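Local coordinates for DUF3822 family protein (PDB 3HRG) that is of unknown function but adopts an actin-like ATPase fold, which is consistent with a relationship to nucleotide-binding proteins of that superfamily, at residues 166-174 / 186-196; 174-184 / 199-209. All blocks are in the same frame, centred on the assembly; numbering follows the deposited sequence.

Contact 1: residues 166-174 / 186-196; sequences SVRKDAIDI and NSFECMQTEDR
Val167 CG1 lies over one face of the Arg196 guanidinium, 3.4 Å from CZ and offset toward the rim, while the carbonyl oxygen of Met191 stands above the opposite face. At the edge of that group Arg196 NE donates to a water that also reaches Arg168 O and Cys190 O; Arg196 NH2 makes a weak hydrogen bond to Arg168 O, and Arg196 NH1 hydrogen-bonds to Ser223 OG. The Arg168 guanidinium carries Asp173 at its edge, in plane: NE meets OD2 at 2.8 Å and NH2 meets OD1, a side-on, two-nitrogen salt bridge. Ser187 OG, anti to its own backbone N (chi1 -178°), donates to Asp173 OD1 at 2.6 Å, nearly in line with the C-O bond. OD1 thus accepts from two donors, which fixes the carboxylate's rotation in a buried place. An alanine in place of Asp173 would probably leave Arg168 and the Ser187 hydroxyl without this shared acceptor, and the guanidinium freer to turn. Backbone bonds pair Ile172 with Phe188 in both directions (Phe188 N to Ile172 O, 2.9 Å), and Ile174 with Asn186 likewise, as antiparallel hydrogen-bonded pairs. On the face that carries Ile172, its CG2 touches Cys190 SG at 3.5 Å. The two strands, 171-178 and 181-189, form a hairpin at one side of a five-stranded mixed sheet; helix 193-206 covers the face bearing Ile172, Ile174 and Phe188.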
# COMPACT_ATOMS: atom_id res chain seq x y z
N SER A 166 8.10 1.90 2.62
CA SER A 166 6.92 2.01 3.46
C SER A 166 7.07 0.89 4.48
O SER A 166 6.95 -0.31 4.17
CB SER A 166 5.66 1.85 2.66
OG SER A 166 4.54 1.96 3.49
N VAL A 167 7.32 1.27 5.71
CA VAL A 167 7.56 0.32 6.78
C VAL A 167 6.25 -0.05 7.48
O VAL A 167 5.49 0.82 7.90
CB VAL A 167 8.55 0.92 7.77
CG1 VAL A 167 8.82 -0.05 8.91
CG2 VAL A 167 9.83 1.32 7.04
N ARG A 168 5.98 -1.35 7.57
CA ARG A 168 4.82 -1.87 8.27
C ARG A 168 5.36 -2.70 9.44
O ARG A 168 6.56 -2.91 9.53
CB ARG A 168 3.88 -2.66 7.35
CG ARG A 168 3.30 -1.75 6.25
CD ARG A 168 2.32 -2.41 5.31
NE ARG A 168 2.92 -3.41 4.41
CZ ARG A 168 2.89 -4.73 4.58
NH1 ARG A 168 2.29 -5.30 5.63
NH2 ARG A 168 3.49 -5.51 3.68
N LYS A 169 4.47 -3.12 10.32
CA LYS A 169 4.91 -3.84 11.53
C LYS A 169 5.69 -5.14 11.21
O LYS A 169 6.73 -5.36 11.83
CB LYS A 169 3.74 -4.11 12.47
CG LYS A 169 4.17 -4.52 13.86
CD LYS A 169 2.98 -4.64 14.78
CE LYS A 169 3.41 -5.02 16.19
NZ LYS A 169 2.20 -5.35 17.02
N ASP A 170 5.24 -5.92 10.25
CA ASP A 170 5.92 -7.20 9.91
C ASP A 170 6.55 -7.25 8.50
O ASP A 170 7.00 -8.31 8.06
CB ASP A 170 4.93 -8.35 10.15
CG ASP A 170 4.48 -8.46 11.61
OD1 ASP A 170 5.22 -8.03 12.52
OD2 ASP A 170 3.37 -8.99 11.85
N ALA A 171 6.66 -6.10 7.83
CA ALA A 171 7.24 -6.06 6.51
C ALA A 171 7.63 -4.66 6.09
O ALA A 171 7.13 -3.68 6.63
CB ALA A 171 6.25 -6.64 5.48
N ILE A 172 8.51 -4.60 5.11
CA ILE A 172 8.94 -3.34 4.51
C ILE A 172 8.64 -3.47 2.99
O ILE A 172 8.96 -4.50 2.38
CB ILE A 172 10.41 -3.04 4.84
CG1 ILE A 172 10.75 -1.58 4.51
CG2 ILE A 172 11.37 -4.09 4.18
CD1 ILE A 172 12.04 -1.09 5.18
N ASP A 173 7.92 -2.49 2.45
CA ASP A 173 7.54 -2.43 1.03
C ASP A 173 8.51 -1.44 0.40
O ASP A 173 8.62 -0.29 0.90
CB ASP A 173 6.07 -1.98 0.85
CG ASP A 173 5.07 -2.88 1.59
OD1 ASP A 173 5.35 -4.07 1.80
OD2 ASP A 173 3.97 -2.38 2.01
N ILE A 174 9.24 -1.87 -0.62
CA ILE A 174 10.27 -1.05 -1.26
C ILE A 174 9.91 -0.77 -2.72
O ILE A 174 9.61 -1.70 -3.48
CB ILE A 174 11.64 -1.71 -1.17
CG1 ILE A 174 12.01 -1.99 0.29
CG2 ILE A 174 12.73 -0.85 -1.86
CD1 ILE A 174 13.34 -2.70 0.49
N ASN A 186 8.91 -4.50 -4.36
CA ASN A 186 8.82 -5.77 -3.64
C ASN A 186 8.68 -5.53 -2.15
O ASN A 186 8.92 -4.43 -1.65
CB ASN A 186 10.01 -6.71 -3.93
CG ASN A 186 9.72 -8.16 -3.52
OD1 ASN A 186 8.60 -8.60 -3.62
ND2 ASN A 186 10.73 -8.87 -3.05
N SER A 187 8.23 -6.56 -1.46
CA SER A 187 8.02 -6.50 -0.04
C SER A 187 8.79 -7.63 0.62
O SER A 187 8.85 -8.74 0.06
CB SER A 187 6.56 -6.60 0.28
OG SER A 187 6.34 -6.49 1.67
N PHE A 188 9.36 -7.35 1.79
CA PHE A 188 10.16 -8.32 2.53
C PHE A 188 9.69 -8.41 3.97
O PHE A 188 9.51 -7.38 4.66
CB PHE A 188 11.64 -7.93 2.50
CG PHE A 188 12.19 -7.67 1.11
CD1 PHE A 188 12.02 -6.42 0.50
CD2 PHE A 188 12.88 -8.66 0.41
CE1 PHE A 188 12.53 -6.16 -0.80
CE2 PHE A 188 13.39 -8.41 -0.88
CZ PHE A 188 13.22 -7.16 -1.48
N GLU A 189 9.55 -9.64 4.44
CA GLU A 189 9.12 -9.90 5.79
C GLU A 189 10.26 -9.51 6.72
O GLU A 189 11.42 -9.94 6.54
CB GLU A 189 8.79 -11.37 5.98
CG GLU A 189 8.18 -11.69 7.34
CD GLU A 189 7.62 -13.10 7.44
OE1 GLU A 189 7.59 -13.85 6.43
OE2 GLU A 189 7.21 -13.45 8.56
N CYS A 190 9.95 -8.65 7.69
CA CYS A 190 10.92 -8.23 8.66
C CYS A 190 10.17 -7.49 9.74
O CYS A 190 9.21 -6.77 9.46
CB CYS A 190 12.06 -7.39 8.08
SG CYS A 190 11.74 -6.06 7.04
N MSE A 191 10.63 -7.76 10.97
CA MSE A 191 10.05 -7.31 12.23
C MSE A 191 10.89 -6.27 12.99
O MSE A 191 10.35 -5.49 13.79
CB MSE A 191 9.97 -8.52 13.19
CG MSE A 191 9.80 -10.02 12.64
SE MSE A 191 8.10 -10.79 11.96
CE MSE A 191 8.06 -9.96 10.22
N GLN A 192 12.21 -6.35 12.83
CA GLN A 192 13.15 -5.52 13.54
C GLN A 192 14.16 -4.82 12.72
O GLN A 192 14.36 -5.12 11.54
CB GLN A 192 13.79 -6.37 14.63
CG GLN A 192 14.54 -7.55 14.18
CD GLN A 192 14.47 -8.63 15.21
OE1 GLN A 192 14.04 -8.40 16.35
NE2 GLN A 192 14.83 -9.82 14.81
N THR A 193 14.78 -3.86 13.40
CA THR A 193 15.72 -2.97 12.78
C THR A 193 16.79 -3.66 11.93
O THR A 193 16.98 -3.24 10.81
CB THR A 193 16.36 -2.11 13.85
OG1 THR A 193 15.30 -1.53 14.63
CG2 THR A 193 17.16 -1.05 13.22
N GLU A 194 17.44 -4.70 12.45
CA GLU A 194 18.52 -5.38 11.68
C GLU A 194 18.01 -5.96 10.36
O GLU A 194 18.71 -5.87 9.37
CB GLU A 194 19.26 -6.46 12.49
CG GLU A 194 18.44 -7.69 12.83
CD GLU A 194 19.15 -8.65 13.77
OE1 GLU A 194 20.19 -9.26 13.41
OE2 GLU A 194 18.63 -8.83 14.89
N ASP A 195 16.81 -6.54 10.34
CA ASP A 195 16.21 -7.10 9.10
C ASP A 195 15.78 -6.02 8.13
O ASP A 195 15.89 -6.16 6.90
CB ASP A 195 14.92 -7.81 9.36
CG ASP A 195 15.03 -9.04 10.16
OD1 ASP A 195 16.12 -9.64 10.21
OD2 ASP A 195 13.96 -9.41 10.68
N ARG A 196 15.22 -4.94 8.67
CA ARG A 196 14.79 -3.83 7.83
C ARG A 196 16.00 -3.26 7.07
O ARG A 196 15.94 -3.05 5.86
CB ARG A 196 14.13 -2.72 8.68
CG ARG A 196 12.76 -3.12 9.20
CD ARG A 196 12.21 -2.11 10.20
NE ARG A 196 10.83 -2.44 10.53
CZ ARG A 196 10.11 -1.90 11.51
NH1 ARG A 196 10.64 -1.01 12.37
NH2 ARG A 196 8.85 -2.29 11.67
O HOH W 1 9.21 -3.96 9.10
O HOH W 2 7.81 -4.78 13.99

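Contact 2: residues 174-184 / 199-209; sequences IYCFERGQLLL and YLLYVWKQLEF
Ile174 CG1, anti to the carbonyl carbon and beside the backbone N (chi1 -57°), carries CD1 to the helix, where it meets Val203 CG2 tip to tip at 3.9 Å while the Ile174 and Leu200 side chains cross obliquely, CD1 to CD2. Leu207 likewise has CG anti to its carbonyl carbon (chi1 -67°), which sends CD1 onto Cys176, 3.5 Å from CB. Val203 CG1 approaches both Cys176 SG and Leu184 CD1, the latter at 4.0 Å, spanning the two strands of the hairpin. The Leu184 and Gln206 side chains cross at about a right angle, with Leu184 CD1 3.7 Å from Gln206 OE1. Leu183 and Leu184 both face Cys176 in a classic beta bulge, which is why two successive residues turn toward the helical segment. Leu183 CD1 comes to the edge of the Phe209 ring, 4.0 Å from CE1, while Cys176 SG stands obliquely to it, 5.0 Å from the ring centroid. A Schellman motif, with Glu208 at positive phi, closes the helix and brings Phe209 back onto the strands. No hydrogen bond links the segments; apart from the Gln206 amide the join is apolar, so its cohesion rests on the 417 Å² buried, with an oblique sulfur-aromatic contact added.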
# COMPACT_ATOMS: atom_id res chain seq x y z
N ILE A 174 9.24 -1.87 -0.62
CA ILE A 174 10.27 -1.05 -1.26
C ILE A 174 9.91 -0.77 -2.72
O ILE A 174 9.61 -1.70 -3.48
CB ILE A 174 11.64 -1.71 -1.17
CG1 ILE A 174 12.01 -1.99 0.29
CG2 ILE A 174 12.73 -0.85 -1.86
CD1 ILE A 174 13.34 -2.70 0.49
N TYR A 175 9.97 0.51 -3.08
CA TYR A 175 9.60 1.02 -4.41
C TYR A 175 10.74 1.92 -4.89
O TYR A 175 11.01 2.98 -4.29
CB TYR A 175 8.30 1.81 -4.35
CG TYR A 175 7.18 1.05 -3.67
CD1 TYR A 175 6.44 0.09 -4.35
CD2 TYR A 175 6.90 1.27 -2.32
CE1 TYR A 175 5.40 -0.63 -3.70
CE2 TYR A 175 5.84 0.59 -1.67
CZ TYR A 175 5.12 -0.37 -2.37
OH TYR A 175 4.13 -1.07 -1.73
N CYS A 176 11.38 1.53 -5.99
CA CYS A 176 12.54 2.26 -6.50
C CYS A 176 12.27 2.89 -7.86
O CYS A 176 11.64 2.25 -8.72
CB CYS A 176 13.76 1.34 -6.59
SG CYS A 176 14.24 0.72 -5.00
N PHE A 177 12.81 4.10 -8.07
CA PHE A 177 12.55 4.86 -9.28
C PHE A 177 13.71 5.62 -9.87
O PHE A 177 14.62 6.04 -9.15
CB PHE A 177 11.50 5.95 -9.00
CG PHE A 177 10.17 5.43 -8.60
CD1 PHE A 177 9.89 5.14 -7.27
CD2 PHE A 177 9.19 5.20 -9.56
CE1 PHE A 177 8.62 4.66 -6.92
CE2 PHE A 177 7.95 4.73 -9.21
CZ PHE A 177 7.67 4.45 -7.91
N GLU A 178 13.62 5.84 -11.18
CA GLU A 178 14.56 6.66 -11.91
C GLU A 178 13.69 7.53 -12.79
O GLU A 178 13.03 7.00 -13.69
CB GLU A 178 15.55 5.85 -12.76
CG GLU A 178 16.52 6.73 -13.56
CD GLU A 178 17.61 5.94 -14.26
OE1 GLU A 178 17.57 4.69 -14.30
OE2 GLU A 178 18.53 6.60 -14.73
N ARG A 179 13.67 8.84 -12.49
CA ARG A 179 12.89 9.86 -13.21
C ARG A 179 11.48 9.38 -13.57
O ARG A 179 11.06 9.38 -14.72
CB ARG A 179 13.67 10.34 -14.45
CG ARG A 179 13.15 11.65 -15.07
CD ARG A 179 14.08 12.12 -16.17
NE ARG A 179 13.70 13.43 -16.68
N GLY A 180 10.76 8.96 -12.53
CA GLY A 180 9.41 8.49 -12.70
C GLY A 180 9.23 7.06 -13.19
O GLY A 180 8.10 6.59 -13.15
N GLN A 181 10.30 6.35 -13.61
CA GLN A 181 10.18 4.96 -14.09
C GLN A 181 10.39 4.02 -12.93
O GLN A 181 11.39 4.11 -12.24
CB GLN A 181 11.21 4.62 -15.18
CG GLN A 181 11.27 3.11 -15.58
CD GLN A 181 9.97 2.54 -16.12
OE1 GLN A 181 9.48 1.50 -15.64
NE2 GLN A 181 9.37 3.23 -17.10
N LEU A 182 9.44 3.11 -12.73
CA LEU A 182 9.53 2.15 -11.65
C LEU A 182 10.59 1.12 -12.01
O LEU A 182 10.48 0.50 -13.05
CB LEU A 182 8.19 1.45 -11.43
CG LEU A 182 8.16 0.42 -10.29
CD1 LEU A 182 8.42 1.08 -8.94
CD2 LEU A 182 6.80 -0.32 -10.27
N LEU A 183 11.58 0.96 -11.17
CA LEU A 183 12.68 -0.01 -11.36
C LEU A 183 12.44 -1.33 -10.60
O LEU A 183 12.88 -2.39 -11.05
CB LEU A 183 13.99 0.59 -10.86
CG LEU A 183 14.49 1.91 -11.46
CD1 LEU A 183 15.65 2.46 -10.61
CD2 LEU A 183 14.87 1.79 -12.92
N LEU A 184 11.75 -1.24 -9.47
CA LEU A 184 11.49 -2.38 -8.60
C LEU A 184 10.40 -2.09 -7.60
O LEU A 184 10.32 -0.95 -7.09
CB LEU A 184 12.78 -2.71 -7.83
CG LEU A 184 12.85 -3.83 -6.79
CD1 LEU A 184 14.28 -4.47 -6.81
CD2 LEU A 184 12.44 -3.36 -5.41
N TYR A 199 17.38 -5.64 4.24
CA TYR A 199 16.70 -5.61 2.93
C TYR A 199 16.86 -4.30 2.18
O TYR A 199 16.99 -4.30 0.97
CB TYR A 199 15.23 -6.05 3.05
CG TYR A 199 15.09 -7.52 3.39
CD1 TYR A 199 15.42 -8.51 2.45
CD2 TYR A 199 14.62 -7.93 4.63
CE1 TYR A 199 15.33 -9.86 2.77
CE2 TYR A 199 14.50 -9.25 4.95
CZ TYR A 199 14.87 -10.22 4.02
OH TYR A 199 14.74 -11.53 4.36
N LEU A 200 16.91 -3.18 2.89
CA LEU A 200 17.09 -1.87 2.28
C LEU A 200 18.44 -1.82 1.60
O LEU A 200 18.54 -1.43 0.45
CB LEU A 200 16.98 -0.76 3.31
CG LEU A 200 15.57 -0.47 3.82
CD1 LEU A 200 15.62 0.36 5.09
CD2 LEU A 200 14.74 0.23 2.75
N LEU A 201 19.48 -2.30 2.30
CA LEU A 201 20.82 -2.32 1.73
C LEU A 201 20.99 -3.35 0.62
O LEU A 201 21.80 -3.14 -0.31
CB LEU A 201 21.88 -2.51 2.83
CG LEU A 201 21.92 -1.38 3.89
CD1 LEU A 201 22.98 -1.65 5.02
CD2 LEU A 201 22.16 -0.01 3.25
N TYR A 202 20.29 -4.47 0.74
CA TYR A 202 20.34 -5.50 -0.30
C TYR A 202 19.82 -4.89 -1.61
O TYR A 202 20.45 -5.02 -2.65
CB TYR A 202 19.47 -6.72 0.06
CG TYR A 202 19.53 -7.75 -1.02
CD1 TYR A 202 20.53 -8.68 -1.03
CD2 TYR A 202 18.61 -7.76 -2.06
CE1 TYR A 202 20.63 -9.60 -2.03
CE2 TYR A 202 18.71 -8.68 -3.09
CZ TYR A 202 19.72 -9.59 -3.05
OH TYR A 202 19.86 -10.55 -4.03
N VAL A 203 18.65 -4.28 -1.56
CA VAL A 203 18.07 -3.69 -2.76
C VAL A 203 18.93 -2.54 -3.29
O VAL A 203 19.08 -2.36 -4.48
CB VAL A 203 16.62 -3.24 -2.54
CG1 VAL A 203 16.08 -2.52 -3.80
CG2 VAL A 203 15.71 -4.46 -2.13
N TRP A 204 19.50 -1.74 -2.40
CA TRP A 204 20.35 -0.65 -2.82
C TRP A 204 21.50 -1.17 -3.68
O TRP A 204 21.85 -0.59 -4.71
CB TRP A 204 20.93 0.08 -1.59
CG TRP A 204 21.54 1.45 -1.90
CD1 TRP A 204 22.81 1.72 -2.34
CD2 TRP A 204 20.88 2.70 -1.75
NE1 TRP A 204 22.95 3.09 -2.51
CE2 TRP A 204 21.78 3.70 -2.13
CE3 TRP A 204 19.60 3.06 -1.36
CZ2 TRP A 204 21.43 5.05 -2.14
CZ3 TRP A 204 19.25 4.40 -1.34
CH2 TRP A 204 20.18 5.39 -1.73
N LYS A 205 22.14 -2.25 -3.21
CA LYS A 205 23.28 -2.85 -3.91
C LYS A 205 22.82 -3.53 -5.20
O LYS A 205 23.47 -3.39 -6.23
CB LYS A 205 24.04 -3.83 -3.00
CG LYS A 205 25.35 -4.43 -3.56
CD LYS A 205 26.43 -3.36 -3.84
CE LYS A 205 27.71 -3.92 -4.45
NZ LYS A 205 27.48 -4.60 -5.74
N GLN A 206 21.68 -4.22 -5.15
CA GLN A 206 21.11 -4.91 -6.29
C GLN A 206 20.87 -3.98 -7.49
O GLN A 206 21.12 -4.35 -8.63
CB GLN A 206 19.75 -5.52 -5.91
CG GLN A 206 19.05 -6.37 -6.96
CD GLN A 206 17.58 -6.72 -6.62
OE1 GLN A 206 17.08 -6.45 -5.52
NE2 GLN A 206 16.89 -7.27 -7.58
N LEU A 207 20.36 -2.79 -7.20
CA LEU A 207 20.04 -1.80 -8.24
C LEU A 207 21.17 -0.83 -8.57
O LEU A 207 21.00 0.09 -9.38
CB LEU A 207 18.80 -1.04 -7.79
CG LEU A 207 17.50 -1.86 -7.73
CD1 LEU A 207 16.31 -0.98 -7.29
CD2 LEU A 207 17.26 -2.47 -9.07
N GLU A 208 22.32 -1.06 -7.93
CA GLU A 208 23.55 -0.29 -8.06
C GLU A 208 23.29 1.19 -7.79
O GLU A 208 23.78 2.05 -8.53
CB GLU A 208 24.20 -0.53 -9.44
CG GLU A 208 24.38 -2.04 -9.76
CD GLU A 208 25.05 -2.32 -11.09
OE1 GLU A 208 25.94 -1.58 -11.53
OE2 GLU A 208 24.69 -3.35 -11.68
N PHE A 209 22.52 1.47 -6.74
CA PHE A 209 22.28 2.85 -6.33
C PHE A 209 23.60 3.46 -5.85
O PHE A 209 24.47 2.76 -5.31
CB PHE A 209 21.20 2.94 -5.26
CG PHE A 209 19.79 3.11 -5.78
CD1 PHE A 209 19.35 2.47 -6.92
CD2 PHE A 209 18.87 3.82 -5.01
CE1 PHE A 209 18.01 2.64 -7.36
CE2 PHE A 209 17.55 3.99 -5.42
CZ PHE A 209 17.10 3.37 -6.58

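In the fold
Contact 1 and contact 2 have centres about 15 Å apart and share Ile174, strands 171-178 and 181-189, and helix 193-206. Their segments alternate along the chain, in the order 166-174, 174-184, 186-196, 199-209, so the hairpin runs out and back before the helix folds over it. Contact 1 pairs the hairpin strands at the end where the chain leaves for helix 193-206 and ties in the start of that helix; contact 2, nearer the turn, lays the rest of it on the same mixed sheet, whose 3-2-1-4-5 order fits the actin-like ATPase fold. They touch directly where Phe188 CD2 lies 3.3 Å from Tyr199 CD1, their rings stacked, and where Ile172 meets Leu200.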